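Local coordinates for tumor necrosis factor-inducible protein TSG-6 (Homo sapiens, PDB 2PF5) that binds hyaluronan and other matrix components through this Link module and, as the whole protein, transfers heavy chains from inter-alpha-inhibitor to hyaluronan, at residues L30-Y33 / K34-E37. Sequence-based numbering, arbitrary orientation.
Sequences LATY and KQLE
Thr32 and Gln35 each lend a side chain to the other's backbone. The first N-H groups of a helix have no carbonyl one turn earlier within it, and Thr32 OG1 fills that role for Gln35 N, accepting its hydrogen bond at 3.1 Å from between the threonine's own backbone N and carbonyl carbon (chi1 72°). In return, the Gln35 chain runs extended beyond CG, and its OE1 takes the N-H of Thr32 N at 3.0 Å. That bond is nearly straight at the hydrogen (170°), although the donor stands above the amide's carbonyl plane. The two side chains touch as well, Thr32 CG2 lying 3.7 Å from Gln35 OE1. This reciprocal pair is a capping box, with Thr32 as N-cap of helix 33-41, where the Link module's chain passes from strand 29-30 into its second helix. A water donates to both Leu30 O and Gln35 OE1, tying the amide oxygen back to the strand. Regular i to i+4 bonding begins with Leu36 N to Thr32 O (2.9 Å), followed by Glu37 N to Tyr33 O (2.8 Å). Tyr33, its CG anti to the backbone N and beside the carbonyl carbon (chi1 -177°), carries its ring obliquely past Lys34 N toward Glu37; CE2 comes within 4.2 Å of Glu37 CB, and a water links OH to Glu37 OE1. Glu37 OE2 forms salt bridges with Arg40 and Lys41, while buried Leu36 packs against Ile75 and Tyr91.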
# COMPACT_ATOMS: atom_id res chain seq x y z
N LEU A 30 -4.77 -4.78 4.97
CA LEU A 30 -3.74 -3.85 4.53
C LEU A 30 -2.43 -4.24 5.19
O LEU A 30 -2.39 -4.62 6.40
CB LEU A 30 -4.08 -2.41 4.91
CG LEU A 30 -5.23 -1.80 4.09
CD1 LEU A 30 -5.75 -0.55 4.86
CD2 LEU A 30 -4.85 -1.46 2.63
N ALA A 31 -1.36 -4.13 4.42
CA ALA A 31 -0.01 -4.44 4.96
C ALA A 31 0.34 -3.37 6.00
O ALA A 31 -0.02 -2.17 5.86
CB ALA A 31 0.99 -4.45 3.82
N THR A 32 1.03 -3.77 7.05
CA THR A 32 1.65 -2.80 7.93
C THR A 32 2.91 -2.20 7.29
O THR A 32 3.50 -2.77 6.34
CB THR A 32 2.01 -3.39 9.29
OG1 THR A 32 3.12 -4.28 9.14
CG2 THR A 32 0.82 -4.15 9.93
N TYR A 33 3.33 -1.06 7.80
CA TYR A 33 4.60 -0.50 7.39
C TYR A 33 5.75 -1.52 7.56
O TYR A 33 6.59 -1.64 6.68
CB TYR A 33 4.95 0.74 8.20
CG TYR A 33 6.25 1.39 7.75
CD1 TYR A 33 6.25 2.40 6.77
CD2 TYR A 33 7.48 0.99 8.30
CE1 TYR A 33 7.42 2.99 6.35
CE2 TYR A 33 8.68 1.55 7.88
CZ TYR A 33 8.64 2.54 6.90
OH TYR A 33 9.82 3.15 6.53
N LYS A 34 5.80 -2.21 8.69
CA LYS A 34 6.93 -3.15 8.90
C LYS A 34 6.89 -4.31 7.90
O LYS A 34 7.95 -4.80 7.49
CB LYS A 34 6.93 -3.66 10.32
CG LYS A 34 7.45 -2.61 11.31
CD LYS A 34 7.13 -3.07 12.70
CE LYS A 34 7.84 -2.23 13.74
NZ LYS A 34 7.14 -2.44 15.03
N GLN A 35 5.67 -4.73 7.52
CA GLN A 35 5.48 -5.77 6.51
C GLN A 35 5.94 -5.30 5.14
O GLN A 35 6.66 -6.02 4.44
CB GLN A 35 4.04 -6.29 6.47
CG GLN A 35 3.74 -7.24 7.67
CD GLN A 35 2.24 -7.38 7.96
OE1 GLN A 35 1.38 -6.75 7.30
NE2 GLN A 35 1.92 -8.18 8.96
N LEU A 36 5.51 -4.11 4.75
CA LEU A 36 5.94 -3.51 3.51
C LEU A 36 7.47 -3.36 3.48
O LEU A 36 8.10 -3.64 2.44
CB LEU A 36 5.22 -2.14 3.27
CG LEU A 36 5.49 -1.45 1.92
CD1 LEU A 36 5.03 -2.33 0.71
CD2 LEU A 36 4.82 -0.03 1.87
N GLU A 37 8.05 -2.93 4.60
CA GLU A 37 9.51 -2.78 4.68
C GLU A 37 10.28 -4.10 4.52
O GLU A 37 11.32 -4.17 3.81
CB GLU A 37 9.95 -2.01 5.94
CG GLU A 37 11.50 -2.04 6.15
CD GLU A 37 12.28 -1.31 5.03
OE1 GLU A 37 11.66 -0.60 4.22
OE2 GLU A 37 13.53 -1.45 4.98
O HOH W 1 -1.30 -6.74 7.80
O HOH W 2 11.97 2.08 4.48